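Local coordinates for carboxylesterase (EST-2) (PDB 5FRD), which binds coenzyme A near its active site and probably hydrolyses carboxylic esters, as an esterase of the alpha/beta hydrolase family from a thermophilic archaeon, at residues Ala116-Leu121 with Leu205-Phe210; Glu179-Gly184 with Lys213-Ser218. All blocks are in the same frame, centred on the assembly; numbering follows the deposited sequence. Where two conformers were deposited one is given.

Interaction 1. Residues Ala116-Leu121 with Leu205-Phe210; sequences ARLRVL and LKYHEF. With COA (coenzyme A), chain C.
Coenzyme A does much of the joining here: Ala116-Leu121 and the helical segment Leu205-Phe210 meet directly at a few points, mostly apolar, while the ligand and two waters connect them. In this alpha/beta hydrolase fold the loop follows strand 106-112, and together the two segments form much of the coenzyme A pocket. The adenine lies over one face of the Tyr207 ring, its amino nitrogen N6A 3.3 Å above the plane and over the ring centre. That nitrogen also donates to Arg117 O at 2.9 Å with an N-H...O angle of 157°, so a single amino group fixes the base to both segments. Water 1 repeats the link, accepting from N6A and from Ala116 N and donating to Tyr207 O. Beside it, Ala116 CB packs on Phe210 CE2 at 3.8 Å, and Phe210 CB lies at the same distance from adenine C2A.

Arg117 runs out with CG anti to the backbone N (chi1 -175°) and bends at chi3, which brings NH1 to the phosphate oxygen O1A at 2.8 Å; O1A sits at the edge of the guanidinium, in its plane. Asp176 takes NE in a salt bridge, probably steadying the group's orientation. Arg119 is likewise paired through NE, with Asp173, and a carbon of the pantetheine arm, CCP, lies over one guanidinium face.

Water 2 bonds Tyr207 OH at 2.6 Å and donates to Arg119 O. An alanine in place of Tyr207 would remove the ring beneath the adenine and the hydroxyl that holds water 2, and would probably leave the base less firmly positioned. Farther along the arm, Leu121 N donates to the pantetheine carbonyl O5P at 2.9 Å, with an N-H...O angle of 167°.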
loop_
_atom_site.group_PDB
_atom_site.type_symbol
_atom_site.label_atom_id
_atom_site.label_comp_id
_atom_site.label_asym_id
_atom_site.label_seq_id
_atom_site.Cartn_x
_atom_site.Cartn_y
_atom_site.Cartn_z
ATOM N N ALA A 116 -1.459 -6.406 10.421
ATOM C CA ALA A 116 -1.269 -7.861 10.345
ATOM C C ALA A 116 -2.558 -8.638 10.149
ATOM O O ALA A 116 -2.540 -9.806 9.794
ATOM C CB ALA A 116 -0.565 -8.343 11.602
ATOM N N ARG A 117 -3.683 -7.970 10.327
ATOM C CA ARG A 117 -5.018 -8.490 10.121
ATOM C C ARG A 117 -5.875 -7.294 9.716
ATOM O O ARG A 117 -5.751 -6.207 10.334
ATOM C CB ARG A 117 -5.565 -9.106 11.410
ATOM C CG ARG A 117 -6.917 -9.785 11.242
ATOM C CD ARG A 117 -7.504 -10.196 12.586
ATOM N NE ARG A 117 -6.823 -11.380 13.109
ATOM C CZ ARG A 117 -7.111 -11.960 14.271
ATOM N NH1 ARG A 117 -8.035 -11.451 15.079
ATOM N NH2 ARG A 117 -6.424 -13.040 14.637
ATOM N N LEU A 118 -6.707 -7.478 8.688
ATOM C CA LEU A 118 -7.437 -6.348 8.092
ATOM C C LEU A 118 -8.922 -6.615 7.955
ATOM O O LEU A 118 -9.541 -6.372 6.908
ATOM C CB LEU A 118 -6.790 -5.969 6.754
ATOM C CG LEU A 118 -5.375 -5.382 6.835
ATOM C CD1 LEU A 118 -4.810 -5.212 5.432
ATOM C CD2 LEU A 118 -5.357 -4.039 7.566
ATOM N N ARG A 119 -9.534 -7.046 9.052
ATOM C CA ARG A 119 -10.973 -7.154 9.075
ATOM C C ARG A 119 -11.627 -5.820 8.681
ATOM O O ARG A 119 -11.162 -4.746 9.071
ATOM C CB ARG A 119 -11.453 -7.562 10.471
ATOM C CG ARG A 119 -11.152 -9.016 10.834
ATOM C CD ARG A 119 -11.993 -10.044 10.066
ATOM N NE ARG A 119 -13.390 -9.661 9.969
ATOM C CZ ARG A 119 -14.258 -9.646 10.980
ATOM N NH1 ARG A 119 -13.904 -10.058 12.190
ATOM N NH2 ARG A 119 -15.501 -9.201 10.765
ATOM N N VAL A 120 -12.713 -5.922 7.929
ATOM C CA VAL A 120 -13.452 -4.768 7.460
ATOM C C VAL A 120 -14.824 -4.670 8.159
ATOM O O VAL A 120 -15.554 -5.659 8.247
ATOM C CB VAL A 120 -13.636 -4.837 5.940
ATOM C CG1 VAL A 120 -14.394 -3.615 5.430
ATOM C CG2 VAL A 120 -12.285 -4.983 5.239
ATOM N N LEU A 121 -15.149 -3.475 8.605
ATOM C CA LEU A 121 -16.456 -3.219 9.227
ATOM C C LEU A 121 -17.553 -3.765 8.349
ATOM O O LEU A 121 -17.635 -3.399 7.182
ATOM C CB LEU A 121 -16.707 -1.734 9.364
ATOM C CG LEU A 121 -16.074 -0.956 10.498
ATOM C CD1 LEU A 121 -16.271 0.533 10.259
ATOM C CD2 LEU A 121 -16.648 -1.401 11.837
ATOM N N LEU A 205 -3.612 3.485 15.196
ATOM C CA LEU A 205 -2.301 3.466 15.816
ATOM C C LEU A 205 -1.925 2.096 16.337
ATOM O O LEU A 205 -0.802 1.659 16.120
ATOM C CB LEU A 205 -2.264 4.463 16.963
ATOM C CG LEU A 205 -0.979 4.516 17.770
ATOM C CD1 LEU A 205 0.208 4.938 16.896
ATOM C CD2 LEU A 205 -1.134 5.481 18.928
ATOM N N LYS A 206 -2.834 1.402 17.011
ATOM C CA LYS A 206 -2.479 0.105 17.588
ATOM C C LYS A 206 -2.026 -0.909 16.557
ATOM O O LYS A 206 -1.204 -1.738 16.879
ATOM C CB LYS A 206 -3.590 -0.481 18.421
ATOM C CG LYS A 206 -3.796 0.231 19.750
ATOM C CD LYS A 206 -5.100 -0.237 20.403
ATOM C CE LYS A 206 -5.550 0.700 21.538
ATOM N NZ LYS A 206 -6.166 -0.039 22.680
ATOM N N TYR A 207 -2.535 -0.832 15.322
ATOM C CA TYR A 207 -2.067 -1.774 14.304
ATOM C C TYR A 207 -0.590 -1.533 13.995
ATOM O O TYR A 207 0.162 -2.478 13.665
ATOM C CB TYR A 207 -2.835 -1.644 13.009
ATOM C CG TYR A 207 -4.275 -2.093 12.995
ATOM C CD1 TYR A 207 -4.991 -2.373 14.174
ATOM C CD2 TYR A 207 -4.945 -2.252 11.779
ATOM C CE1 TYR A 207 -6.338 -2.774 14.131
ATOM C CE2 TYR A 207 -6.284 -2.642 11.729
ATOM C CZ TYR A 207 -6.980 -2.881 12.917
ATOM O OH TYR A 207 -8.328 -3.247 12.917
ATOM N N HIS A 208 -0.164 -0.274 14.083
ATOM C CA HIS A 208 1.195 0.141 13.739
ATOM C C HIS A 208 2.156 -0.066 14.910
ATOM O O HIS A 208 3.300 -0.470 14.714
ATOM C CB HIS A 208 1.146 1.560 13.184
ATOM C CG HIS A 208 0.355 1.620 11.914
ATOM N ND1 HIS A 208 -1.017 1.709 11.887
ATOM C CD2 HIS A 208 0.743 1.436 10.638
ATOM C CE1 HIS A 208 -1.431 1.636 10.636
ATOM N NE2 HIS A 208 -0.379 1.467 9.865
ATOM N N GLU A 209 1.676 0.196 16.120
ATOM C CA GLU A 209 2.452 -0.208 17.296
ATOM C C GLU A 209 2.628 -1.728 17.338
ATOM O O GLU A 209 3.667 -2.189 17.775
ATOM C CB GLU A 209 1.797 0.299 18.582
ATOM C CG GLU A 209 1.937 1.785 18.812
ATOM C CD GLU A 209 3.293 2.239 19.310
ATOM O OE1 GLU A 209 4.253 1.435 19.353
ATOM O OE2 GLU A 209 3.421 3.444 19.660
ATOM N N PHE A 210 1.660 -2.493 16.833
ATOM C CA PHE A 210 1.797 -3.965 16.808
ATOM C C PHE A 210 2.987 -4.346 15.947
ATOM O O PHE A 210 3.863 -5.116 16.365
ATOM C CB PHE A 210 0.526 -4.623 16.307
ATOM C CG PHE A 210 0.643 -6.120 16.205
ATOM C CD1 PHE A 210 0.319 -6.907 17.290
ATOM C CD2 PHE A 210 1.092 -6.727 15.051
ATOM C CE1 PHE A 210 0.397 -8.298 17.233
ATOM C CE2 PHE A 210 1.205 -8.123 14.990
ATOM C CZ PHE A 210 0.876 -8.907 16.091
HETATM N N1A COA C . -3.093 -5.343 14.766
HETATM C C2A COA C . -3.168 -5.520 16.093
HETATM N N3A COA C . -4.265 -6.020 16.675
HETATM C C4A COA C . -5.335 -6.387 15.937
HETATM C C5A COA C . -5.332 -6.232 14.497
HETATM C C6A COA C . -4.113 -5.690 13.923
HETATM N N6A COA C . -4.032 -5.506 12.588
HETATM N N7A COA C . -6.513 -6.641 14.006
HETATM C C8A COA C . -7.213 -7.066 15.073
HETATM N N9A COA C . -6.505 -6.902 16.210
HETATM C C1B COA C . -6.993 -7.226 17.564
HETATM C C2B COA C . -8.042 -6.217 17.931
HETATM O O2B COA C . -7.426 -5.049 18.470
HETATM C C3B COA C . -8.910 -7.015 18.890
HETATM O O3B COA C . -8.317 -6.979 20.186
HETATM P P3B COA C . -9.187 -6.750 21.531
HETATM O O7A COA C . -10.071 -7.980 21.534
HETATM O O8A COA C . -9.890 -5.430 21.290
HETATM O O9A COA C . -8.139 -6.691 22.620
HETATM C C4B COA C . -8.850 -8.426 18.337
HETATM O O4B COA C . -7.637 -8.485 17.561
HETATM C C5B COA C . -10.038 -8.817 17.472
HETATM O O5B COA C . -10.157 -7.884 16.386
HETATM P P1A COA C . -10.696 -8.343 14.946
HETATM O O1A COA C . -10.064 -9.602 14.517
HETATM O O2A COA C . -10.497 -7.119 14.051
HETATM O O3A COA C . -12.263 -8.682 15.079
HETATM P P2A COA C . -13.452 -7.820 15.737
HETATM O O4A COA C . -14.649 -8.661 15.390
HETATM O O5A COA C . -13.093 -7.428 17.137
HETATM O O6A COA C . -13.524 -6.407 14.952
HETATM C CBP COA C . -13.880 -4.861 13.196
HETATM C CCP COA C . -13.882 -6.335 13.577
HETATM C CDP COA C . -14.192 -4.757 11.704
HETATM C CEP COA C . -14.972 -4.145 14.015
HETATM C CAP COA C . -12.481 -4.266 13.495
HETATM O OAP COA C . -11.451 -5.052 12.841
HETATM C C9P COA C . -12.365 -2.818 13.071
HETATM O O9P COA C . -12.984 -1.956 13.659
HETATM N N8P COA C . -11.530 -2.550 12.051
HETATM C C7P COA C . -11.177 -1.194 11.622
HETATM C C6P COA C . -12.079 -0.631 10.528
HETATM C C5P COA C . -11.959 -1.217 9.135
HETATM O O5P COA C . -12.970 -1.571 8.515
HETATM N N4P COA C . -10.738 -1.267 8.597
HETATM C C3P COA C . -10.500 -1.693 7.237
HETATM C C2P COA C . -9.171 -2.406 7.153
HETATM S S1P COA C . -8.828 -2.788 5.422
HETATM O O HOH W 1 -1.096 -4.888 12.833
HETATM O O HOH W 2 -8.964 -4.323 10.620
#

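Interaction 2. Residues Glu179-Gly184 with Lys213-Ser218; sequences EDYRNG and KHIPNS
Tyr181 and His214 both place CG anti to the carbonyl carbon (chi1 -80° and -69°), and these torsions swing the two side chains toward one another from the ends of helices 178-182 and 205-214. They meet at an angle, with Tyr181 CD1 4.2 Å from His214 CB. The imidazole reaches past the phenol to the opposing backbone: its CD2 lies 3.8 Å from Tyr181 O and its NE2 4.2 Å from Arg182 CA. Farther along the phenol, CE1 packs on Ile215 CG1 at 4.3 Å in the conformer given. Ile215 is the first residue to leave helix 205-214, so in that conformer the tyrosine also reaches the chain emerging from the last turn.

Tyr181 OH and His214 ND1 find their partners outside the two segments. The hydroxyl bonds Gln96, and ND1 bonds Phe210 O one turn back in its own helix.

The junction of the two helix ends therefore rests on van der Waals packing, while the hydrogen bond to Gln96 probably helps orient the phenol, and the one to Phe210 O within helix 205-214 the imidazole.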
loop_
_atom_site.group_PDB
_atom_site.type_symbol
_atom_site.label_atom_id
_atom_site.label_comp_id
_atom_site.label_asym_id
_atom_site.label_seq_id
_atom_site.Cartn_x
_atom_site.Cartn_y
_atom_site.Cartn_z
ATOM N N GLU A 179 -1.470 -13.946 14.603
ATOM C CA GLU A 179 -0.922 -14.929 15.540
ATOM C C GLU A 179 0.482 -15.348 15.152
ATOM O O GLU A 179 1.299 -15.593 16.018
ATOM C CB GLU A 179 -1.873 -16.129 15.713
ATOM C CG GLU A 179 -3.133 -15.768 16.493
ATOM C CD GLU A 179 -2.848 -15.297 17.914
ATOM O OE1 GLU A 179 -1.966 -15.888 18.580
ATOM O OE2 GLU A 179 -3.497 -14.322 18.356
ATOM N N ASP A 180 0.762 -15.404 13.850
ATOM C CA ASP A 180 2.099 -15.738 13.376
ATOM C C ASP A 180 3.135 -14.700 13.803
ATOM O O ASP A 180 4.265 -15.041 14.115
ATOM C CB ASP A 180 2.102 -15.909 11.859
ATOM C CG ASP A 180 1.323 -17.140 11.386
ATOM O OD1 ASP A 180 1.001 -18.038 12.185
ATOM O OD2 ASP A 180 1.044 -17.217 10.175
ATOM N N TYR A 181 2.766 -13.417 13.834
ATOM C CA TYR A 181 3.623 -12.434 14.449
ATOM C C TYR A 181 3.708 -12.663 15.967
ATOM O O TYR A 181 4.791 -12.613 16.513
ATOM C CB TYR A 181 3.119 -11.000 14.215
ATOM C CG TYR A 181 3.439 -10.379 12.875
ATOM C CD1 TYR A 181 4.654 -9.757 12.643
ATOM C CD2 TYR A 181 2.481 -10.356 11.871
ATOM C CE1 TYR A 181 4.927 -9.147 11.414
ATOM C CE2 TYR A 181 2.744 -9.760 10.640
ATOM C CZ TYR A 181 3.944 -9.152 10.430
ATOM O OH TYR A 181 4.187 -8.571 9.196
ATOM N N ARG A 182 2.560 -12.841 16.607
ATOM C CA ARG A 182 2.471 -12.928 18.081
ATOM C C ARG A 182 3.312 -14.075 18.632
ATOM O O ARG A 182 3.964 -13.911 19.652
ATOM C CB ARG A 182 1.010 -13.087 18.532
ATOM C CG ARG A 182 0.248 -11.785 18.732
ATOM C CD ARG A 182 -1.220 -12.070 19.035
ATOM N NE ARG A 182 -1.994 -10.876 19.396
ATOM C CZ ARG A 182 -3.329 -10.799 19.427
ATOM N NH1 ARG A 182 -4.094 -11.843 19.108
ATOM N NH2 ARG A 182 -3.911 -9.653 19.777
ATOM N N ASN A 183 3.277 -15.223 17.952
ATOM C CA ASN A 183 3.943 -16.439 18.445
ATOM C C ASN A 183 5.370 -16.586 17.965
ATOM O O ASN A 183 6.009 -17.611 18.186
ATOM C CB ASN A 183 3.110 -17.693 18.137
ATOM C CG ASN A 183 3.075 -18.056 16.660
ATOM O OD1 ASN A 183 3.907 -17.628 15.862
ATOM N ND2 ASN A 183 2.085 -18.843 16.291
ATOM N N GLY A 184 5.854 -15.571 17.264
ATOM C CA GLY A 184 7.244 -15.469 16.917
ATOM C C GLY A 184 7.647 -16.267 15.708
ATOM O O GLY A 184 8.833 -16.337 15.445
ATOM N N LYS A 213 6.304 -3.307 17.728
ATOM C CA LYS A 213 6.654 -4.212 18.834
ATOM C C LYS A 213 7.275 -5.507 18.335
ATOM O O LYS A 213 8.173 -6.046 18.978
ATOM C CB LYS A 213 5.423 -4.512 19.677
ATOM C CG LYS A 213 5.078 -3.379 20.606
ATOM C CD LYS A 213 4.050 -3.762 21.628
ATOM C CE LYS A 213 2.798 -4.361 21.026
ATOM N NZ LYS A 213 1.666 -4.262 21.996
ATOM N N HIS A 214 6.795 -6.015 17.201
ATOM C CA HIS A 214 7.155 -7.374 16.726
ATOM C C HIS A 214 8.196 -7.434 15.650
ATOM O O HIS A 214 8.557 -8.525 15.230
ATOM C CB HIS A 214 5.907 -8.137 16.308
ATOM C CG HIS A 214 5.045 -8.480 17.462
ATOM N ND1 HIS A 214 3.904 -7.786 17.784
ATOM C CD2 HIS A 214 5.225 -9.394 18.447
ATOM C CE1 HIS A 214 3.382 -8.300 18.887
ATOM N NE2 HIS A 214 4.159 -9.281 19.299
ATOM N N ILE A 215 8.643 -6.287 15.189
ATOM C CA ILE A 215 9.693 -6.196 14.182
ATOM C C ILE A 215 10.922 -5.530 14.801
ATOM O O ILE A 215 10.879 -4.337 15.113
ATOM C CB ILE A 215 9.184 -5.469 12.912
ATOM C CG1 ILE A 215 7.970 -6.211 12.321
ATOM C CG2 ILE A 215 10.320 -5.361 11.899
ATOM C CD1 ILE A 215 7.263 -5.470 11.184
ATOM N N PRO A 216 12.059 -6.268 14.926
ATOM C CA PRO A 216 13.179 -5.686 15.671
ATOM C C PRO A 216 13.762 -4.401 15.123
ATOM O O PRO A 216 13.937 -3.441 15.871
ATOM C CB PRO A 216 14.232 -6.799 15.679
ATOM C CG PRO A 216 13.483 -8.036 15.405
ATOM C CD PRO A 216 12.263 -7.688 14.616
ATOM N N ASN A 217 14.030 -4.352 13.819
ATOM C CA ASN A 217 14.595 -3.177 13.220
ATOM C C ASN A 217 13.475 -2.385 12.564
ATOM O O ASN A 217 13.385 -2.356 11.340
ATOM C CB ASN A 217 15.659 -3.514 12.170
ATOM C CG ASN A 217 16.424 -2.293 11.699
ATOM O OD1 ASN A 217 16.125 -1.150 12.085
ATOM N ND2 ASN A 217 17.416 -2.513 10.843
ATOM N N SER A 218 12.558 -1.857 13.361
ATOM C CA SER A 218 11.508 -0.996 12.852
ATOM C C SER A 218 11.540 0.343 13.519
ATOM O O SER A 218 11.949 0.427 14.695
ATOM C CB SER A 218 10.123 -1.633 12.968
ATOM O OG SER A 218 9.765 -1.841 14.335
#

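Along the chain the four segments alternate: 116-121, 179-184, 205-210, then 213-218. Helix 205-214 serves both interactions, giving its earlier turns to the coenzyme A pocket and its final turn to helix 178-182. The centres lie 13 Å apart on the same side of the chain's centre, and the contacts touch directly: Phe210 CE2 packs on Tyr181 CB at 3.5 Å, and Ala116 CB on Tyr181 CD2 at 3.7 Å. Tyr181 thus packs against both segments of interaction 1, placing helix 178-182 behind the adenine end of the pocket. Through helix 205-214, which lies against strands 192-197 and 218-223, this ligand-binding region is joined to the central sheet of the hydrolase fold.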